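Local coordinates for putative cytoplasmic protein (Enterobacter cloacae, PDB 4HFL) that is a type VI secretion effector, probably an amidase that cuts cell-wall peptidoglycan in rival bacteria, at residues Q47-I50 with I54-N57; P73-S78 with I99-T104. One frame throughout, in Å; residues are numbered along the deposited sequence.

Contact 1: residues Q47-I50 with I54-N57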
ATOM      1  N   GLN A  47     -14.291  -2.157   9.411  1.00 44.52           N
ATOM      2  CA  GLN A  47     -15.083  -0.996   9.826  1.00 46.24           C
ATOM      3  C   GLN A  47     -15.171  -0.892  11.338  1.00 52.93           C
ATOM      4  O   GLN A  47     -15.074   0.200  11.901  1.00 55.94           O
ATOM      5  CB  GLN A  47     -16.504  -1.031   9.248  1.00 47.25           C
ATOM      6  CG  GLN A  47     -17.431  -0.050   9.971  1.00 54.34           C
ATOM      7  CD  GLN A  47     -18.746   0.199   9.265  1.00 64.53           C
ATOM      8  OE1 GLN A  47     -19.732   0.593   9.893  1.00 68.17           O
ATOM      9  NE2 GLN A  47     -18.766  -0.006   7.955  1.00 66.57           N
ATOM     10  N   HIS A  48     -15.379  -2.030  11.990  1.00 53.96           N
ATOM     11  CA  HIS A  48     -15.426  -2.057  13.448  1.00 56.68           C
ATOM     12  C   HIS A  48     -14.142  -1.509  14.084  1.00 48.16           C
ATOM     13  O   HIS A  48     -14.187  -0.638  14.973  1.00 45.82           O
ATOM     14  CB  HIS A  48     -15.676  -3.482  13.926  1.00 61.91           C
ATOM     15  CG  HIS A  48     -15.810  -3.602  15.408  1.00 58.11           C
ATOM     16  ND1 HIS A  48     -14.984  -4.402  16.166  1.00 59.73           N
ATOM     17  CD2 HIS A  48     -16.673  -3.020  16.274  1.00 57.82           C
ATOM     18  CE1 HIS A  48     -15.338  -4.314  17.437  1.00 62.26           C
ATOM     19  NE2 HIS A  48     -16.359  -3.480  17.530  1.00 58.86           N
ATOM     20  N   ASN A  49     -12.994  -2.012  13.635  1.00 42.93           N
ATOM     21  CA  ASN A  49     -11.727  -1.582  14.221  1.00 40.03           C
ATOM     22  C   ASN A  49     -11.387  -0.139  13.851  1.00 43.15           C
ATOM     23  O   ASN A  49     -10.791   0.590  14.646  1.00 41.89           O
ATOM     24  CB  ASN A  49     -10.592  -2.547  13.872  1.00 40.45           C
ATOM     25  CG  ASN A  49     -10.781  -3.917  14.498  1.00 45.07           C
ATOM     26  OD1 ASN A  49     -11.379  -4.047  15.564  1.00 47.89           O
ATOM     27  ND2 ASN A  49     -10.273  -4.946  13.835  1.00 46.69           N
ATOM     28  N   ILE A  50     -11.784   0.276  12.650  1.00 44.33           N
ATOM     29  CA  ILE A  50     -11.675   1.689  12.277  1.00 45.56           C
ATOM     30  C   ILE A  50     -12.509   2.618  13.195  1.00 48.17           C
ATOM     31  O   ILE A  50     -12.014   3.650  13.651  1.00 44.50           O
ATOM     32  CB  ILE A  50     -12.012   1.901  10.782  1.00 40.16           C
ATOM     33  CG1 ILE A  50     -10.823   1.448   9.922  1.00 39.13           C
ATOM     34  CG2 ILE A  50     -12.359   3.354  10.496  1.00 36.39           C
ATOM     35  CD1 ILE A  50     -11.070   1.492   8.439  1.00 42.43           C
ATOM     36  N   ILE A  54      -8.814   1.531  16.622  1.00 56.81           N
ATOM     37  CA  ILE A  54      -7.726   0.553  16.651  1.00 55.56           C
ATOM     38  C   ILE A  54      -6.935   0.563  15.338  1.00 52.44           C
ATOM     39  O   ILE A  54      -5.703   0.461  15.357  1.00 51.01           O
ATOM     40  CB  ILE A  54      -8.259  -0.866  16.940  1.00 56.32           C
ATOM     41  CG1 ILE A  54      -9.217  -0.835  18.134  1.00 55.81           C
ATOM     42  CG2 ILE A  54      -7.109  -1.841  17.169  1.00 54.87           C
ATOM     43  CD1 ILE A  54     -10.078  -2.080  18.275  1.00 55.14           C
ATOM     44  N   PHE A  55      -7.642   0.674  14.206  1.00 46.32           N
ATOM     45  CA  PHE A  55      -6.988   0.897  12.911  1.00 40.08           C
ATOM     46  C   PHE A  55      -7.074   2.383  12.582  1.00 43.24           C
ATOM     47  O   PHE A  55      -8.172   2.914  12.404  1.00 49.81           O
ATOM     48  CB  PHE A  55      -7.663   0.116  11.761  1.00 38.43           C
ATOM     49  CG  PHE A  55      -7.681  -1.385  11.937  1.00 34.73           C
ATOM     50  CD1 PHE A  55      -7.046  -1.997  13.006  1.00 35.15           C
ATOM     51  CD2 PHE A  55      -8.340  -2.187  11.014  1.00 37.75           C
ATOM     52  CE1 PHE A  55      -7.089  -3.372  13.162  1.00 37.16           C
ATOM     53  CE2 PHE A  55      -8.378  -3.569  11.164  1.00 37.22           C
ATOM     54  CZ  PHE A  55      -7.747  -4.157  12.234  1.00 37.34           C
ATOM     55  N   LYS A  56      -5.926   3.049  12.487  1.00 43.11           N
ATOM     56  CA  LYS A  56      -5.893   4.476  12.168  1.00 44.66           C
ATOM     57  C   LYS A  56      -5.223   4.764  10.819  1.00 40.25           C
ATOM     58  O   LYS A  56      -5.273   5.900  10.325  1.00 36.72           O
ATOM     59  CB  LYS A  56      -5.188   5.261  13.284  1.00 44.49           C
ATOM     60  CG  LYS A  56      -5.913   5.238  14.639  1.00 47.54           C
ATOM     61  CD  LYS A  56      -5.014   5.814  15.737  1.00 44.85           C
ATOM     62  CE  LYS A  56      -5.708   5.819  17.088  1.00 47.69           C
ATOM     63  NZ  LYS A  56      -4.746   6.170  18.176  1.00 50.63           N
ATOM     64  N   ASN A  57      -4.598   3.742  10.234  1.00 35.20           N
ATOM     65  CA  ASN A  57      -3.937   3.891   8.943  1.00 36.18           C
ATOM     66  C   ASN A  57      -4.713   3.184   7.822  1.00 34.26           C
ATOM     67  O   ASN A  57      -4.855   1.952   7.813  1.00 32.86           O
ATOM     68  CB  ASN A  57      -2.482   3.395   9.016  1.00 35.10           C
ATOM     69  CG  ASN A  57      -1.619   3.919   7.869  1.00 39.29           C
ATOM     70  OD1 ASN A  57      -2.108   4.609   6.965  1.00 43.38           O
ATOM     71  ND2 ASN A  57      -0.324   3.599   7.908  1.00 34.63           N
TER
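Asn49, near the C-terminal end of helix 44-52, meets Ile54 and Phe55 of the loop that leads on to helix 59-69. Its backbone O accepts two hydrogen bonds. Ile54 N donates from 2.9 Å to Asn49 O, nearly in line with the C=O but with a bent N-H. Phe55 N lies 3.2 Å from Asn49 O; its N-H is almost straight at 171°, yet it comes from above the carbonyl plane. Asn49 CB is over the centre of one face of the Phe55 ring, 3.4 Å from the centroid, a CH-pi contact. Asn49 CG lies beside its backbone N (chi1 -66°), which lays the amide over the CZ side of the same face, Asn49 ND2 3.1 Å from Phe55 CZ, with the amide and ring planes 63° apart. Asn49 OD1 then lies 3.6 Å from Ile54 CD1. Ile50 follows with an apolar touch, CG1 to Phe55 CB at 3.9 Å. Val83 touches Asn49 and Phe55, Ile61 touches Ile50 and Phe55, and Phe55 stacks on Phe93. One carbonyl thus grips two successive N-H groups of the outgoing loop, while the aliphatic CB of a polar residue meets the buried ring.

Contact 2: residues P73-S78 with I99-T104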
ATOM      1  N   PRO A  73      -4.241 -12.901  -3.127  1.00 30.37           N
ATOM      2  CA  PRO A  73      -5.029 -12.964  -1.892  1.00 32.03           C
ATOM      3  C   PRO A  73      -4.140 -12.765  -0.672  1.00 34.77           C
ATOM      4  O   PRO A  73      -3.118 -13.449  -0.559  1.00 37.15           O
ATOM      5  CB  PRO A  73      -5.639 -14.383  -1.931  1.00 34.26           C
ATOM      6  CG  PRO A  73      -4.700 -15.187  -2.784  1.00 34.64           C
ATOM      7  CD  PRO A  73      -4.080 -14.220  -3.775  1.00 35.00           C
ATOM      8  N   VAL A  74      -4.496 -11.829   0.208  1.00 33.26           N
ATOM      9  CA  VAL A  74      -3.721 -11.624   1.440  1.00 36.23           C
ATOM     10  C   VAL A  74      -3.794 -12.905   2.277  1.00 41.73           C
ATOM     11  O   VAL A  74      -4.894 -13.380   2.587  1.00 37.07           O
ATOM     12  CB  VAL A  74      -4.232 -10.401   2.239  1.00 36.08           C
ATOM     13  CG1 VAL A  74      -3.588 -10.325   3.624  1.00 30.85           C
ATOM     14  CG2 VAL A  74      -3.985  -9.104   1.456  1.00 33.97           C
ATOM     15  N   PRO A  75      -2.624 -13.474   2.632  1.00 40.59           N
ATOM     16  CA  PRO A  75      -2.543 -14.819   3.220  1.00 43.29           C
ATOM     17  C   PRO A  75      -2.925 -14.858   4.698  1.00 44.74           C
ATOM     18  O   PRO A  75      -3.057 -13.800   5.316  1.00 42.71           O
ATOM     19  CB  PRO A  75      -1.058 -15.165   3.069  1.00 42.04           C
ATOM     20  CG  PRO A  75      -0.369 -13.837   3.191  1.00 38.35           C
ATOM     21  CD  PRO A  75      -1.298 -12.829   2.550  1.00 37.90           C
ATOM     22  N   SER A  76      -3.122 -16.060   5.243  1.00 51.14           N
ATOM     23  CA  SER A  76      -3.281 -16.238   6.686  1.00 54.75           C
ATOM     24  C   SER A  76      -1.946 -16.725   7.238  1.00 61.24           C
ATOM     25  O   SER A  76      -1.632 -17.917   7.185  1.00 65.38           O
ATOM     26  CB  SER A  76      -4.391 -17.244   7.002  1.00 57.46           C
ATOM     27  OG  SER A  76      -4.708 -17.242   8.383  1.00 64.27           O
ATOM     28  N   ASN A  77      -1.159 -15.792   7.760  1.00 61.53           N
ATOM     29  CA  ASN A  77       0.231 -16.057   8.080  1.00 59.67           C
ATOM     30  C   ASN A  77       0.605 -15.319   9.353  1.00 63.95           C
ATOM     31  O   ASN A  77       0.072 -14.240   9.619  1.00 64.08           O
ATOM     32  CB  ASN A  77       1.105 -15.582   6.918  1.00 58.75           C
ATOM     33  CG  ASN A  77       2.530 -16.082   7.010  1.00 60.64           C
ATOM     34  OD1 ASN A  77       3.379 -15.465   7.658  1.00 58.00           O
ATOM     35  ND2 ASN A  77       2.808 -17.195   6.339  1.00 62.63           N
ATOM     36  N   SER A  78       1.517 -15.895  10.132  1.00 66.74           N
ATOM     37  CA  SER A  78       1.936 -15.288  11.391  1.00 68.22           C
ATOM     38  C   SER A  78       2.764 -14.022  11.182  1.00 64.63           C
ATOM     39  O   SER A  78       2.934 -13.232  12.110  1.00 67.86           O
ATOM     40  CB  SER A  78       2.705 -16.300  12.255  1.00 69.57           C
ATOM     41  OG  SER A  78       3.794 -16.876  11.550  1.00 68.88           O
ATOM     42  N   ILE A  99       4.487  -3.675   3.608  1.00 28.75           N
ATOM     43  CA  ILE A  99       5.823  -3.415   3.085  1.00 25.66           C
ATOM     44  C   ILE A  99       6.647  -4.702   3.017  1.00 23.40           C
ATOM     45  O   ILE A  99       7.300  -4.969   2.007  1.00 20.02           O
ATOM     46  CB  ILE A  99       6.540  -2.310   3.915  1.00 27.29           C
ATOM     47  CG1 ILE A  99       5.912  -0.934   3.615  1.00 24.29           C
ATOM     48  CG2 ILE A  99       8.010  -2.280   3.611  1.00 31.55           C
ATOM     49  CD1 ILE A  99       6.498   0.241   4.432  1.00 25.61           C
ATOM     50  N   ALA A 100       6.607  -5.509   4.077  1.00 25.86           N
ATOM     51  CA  ALA A 100       7.295  -6.810   4.072  1.00 19.19           C
ATOM     52  C   ALA A 100       6.659  -7.805   3.097  1.00 25.06           C
ATOM     53  O   ALA A 100       7.346  -8.595   2.452  1.00 26.53           O
ATOM     54  CB  ALA A 100       7.332  -7.386   5.476  1.00 23.49           C
ATOM     55  N   PHE A 101       5.336  -7.749   2.977  1.00 22.55           N
ATOM     56  CA  PHE A 101       4.597  -8.691   2.159  1.00 24.13           C
ATOM     57  C   PHE A 101       4.895  -8.540   0.676  1.00 24.07           C
ATOM     58  O   PHE A 101       5.039  -9.536  -0.034  1.00 22.32           O
ATOM     59  CB  PHE A 101       3.104  -8.514   2.394  1.00 29.41           C
ATOM     60  CG  PHE A 101       2.244  -9.429   1.568  1.00 30.55           C
ATOM     61  CD1 PHE A 101       2.447 -10.804   1.588  1.00 25.14           C
ATOM     62  CD2 PHE A 101       1.215  -8.916   0.789  1.00 30.50           C
ATOM     63  CE1 PHE A 101       1.642 -11.657   0.829  1.00 21.48           C
ATOM     64  CE2 PHE A 101       0.396  -9.763   0.029  1.00 28.52           C
ATOM     65  CZ  PHE A 101       0.612 -11.129   0.049  1.00 25.29           C
ATOM     66  N   LEU A 102       4.969  -7.299   0.204  1.00 19.72           N
ATOM     67  CA  LEU A 102       5.090  -7.061  -1.237  1.00 16.48           C
ATOM     68  C   LEU A 102       6.214  -7.824  -1.981  1.00 17.14           C
ATOM     69  O   LEU A 102       5.953  -8.437  -3.022  1.00 20.19           O
ATOM     70  CB  LEU A 102       5.123  -5.552  -1.522  1.00 13.38           C
ATOM     71  CG  LEU A 102       3.723  -4.959  -1.352  1.00 21.00           C
ATOM     72  CD1 LEU A 102       3.761  -3.440  -1.257  1.00 18.04           C
ATOM     73  CD2 LEU A 102       2.844  -5.407  -2.527  1.00 24.23           C
ATOM     74  N   PRO A 103       7.462  -7.796  -1.470  1.00 26.31           N
ATOM     75  CA  PRO A 103       8.476  -8.532  -2.240  1.00 27.88           C
ATOM     76  C   PRO A 103       8.254 -10.058  -2.262  1.00 27.47           C
ATOM     77  O   PRO A 103       8.691 -10.730  -3.200  1.00 24.17           O
ATOM     78  CB  PRO A 103       9.790  -8.179  -1.525  1.00 27.04           C
ATOM     79  CG  PRO A 103       9.387  -7.745  -0.153  1.00 29.93           C
ATOM     80  CD  PRO A 103       8.057  -7.059  -0.339  1.00 26.33           C
ATOM     81  N   THR A 104       7.560 -10.598  -1.266  1.00 25.49           N
ATOM     82  CA  THR A 104       7.352 -12.048  -1.217  1.00 28.79           C
ATOM     83  C   THR A 104       6.416 -12.519  -2.311  1.00 29.44           C
ATOM     84  O   THR A 104       6.380 -13.708  -2.618  1.00 30.23           O
ATOM     85  CB  THR A 104       6.788 -12.507   0.137  1.00 29.10           C
ATOM     86  OG1 THR A 104       5.408 -12.136   0.232  1.00 26.78           O
ATOM     87  CG2 THR A 104       7.573 -11.864   1.286  1.00 26.71           C
TER
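Pro75 and Phe101 join an extended loop to a helix, with no hydrogen bond between the two segments. From Pro73 to Pro75 the backbone has polyproline-like angles, as at Val74 (phi -63°, psi 124°). Residues 99-104 are helical but kinked at Pro103, whose N has no bond to the preceding turn. Just past the kink, Thr104 OG1 donates to Phe101 O over 2.6 Å, in the carbonyl plane and on a lone pair. Thr104 N reaches Phe101 O too, though weakly, at 3.0 Å. The protein belongs to a family of clan CA, the papain-like peptidases and amidases, and helix 95-106 here lies between the four-stranded sheet and this loop: Leu102 touches Ile129 of strand 126-133. Phe101 turns CG away from its backbone N (chi1 179°), and this swings the ring out from the helix toward the loop. The proline ring comes from the opposite direction. Pro75 CD is 3.6 Å from both CE1 and CZ of Phe101, and Pro75 CG is 3.8 Å from Phe101 CE1. The proline therefore meets the outer end of the ring, obliquely. Tyr80 meets the Phe101 ring edge-to-face and also touches Pro75, while Leu67, Ile72 and Met92 pack on Phe101. One residue before Pro75, Val74 N is hydrogen-bonded to Asn68 OD1 of helix 59-69.

Contacts 1 and 2 follow one another along the chain and do not touch. Their centres are 20 Å apart, and their nearest atoms are about 8 Å apart. Helix 59-69 runs between them. Its Ile61 packs against contact 1, and its Ser64, Leu67 and Asn68 meet contact 2. The short antiparallel pair of strands is shared as well, with Val83 at contact 1 and Met92 at contact 2. Asn57 in the second segment of contact 1 caps Cys59 N at the start of the helix. Cys59 holds the position of the catalytic cysteine in papain-like enzymes. If it plays that part here, contact 1 adjoins the probable active site and contact 2 lies farther off.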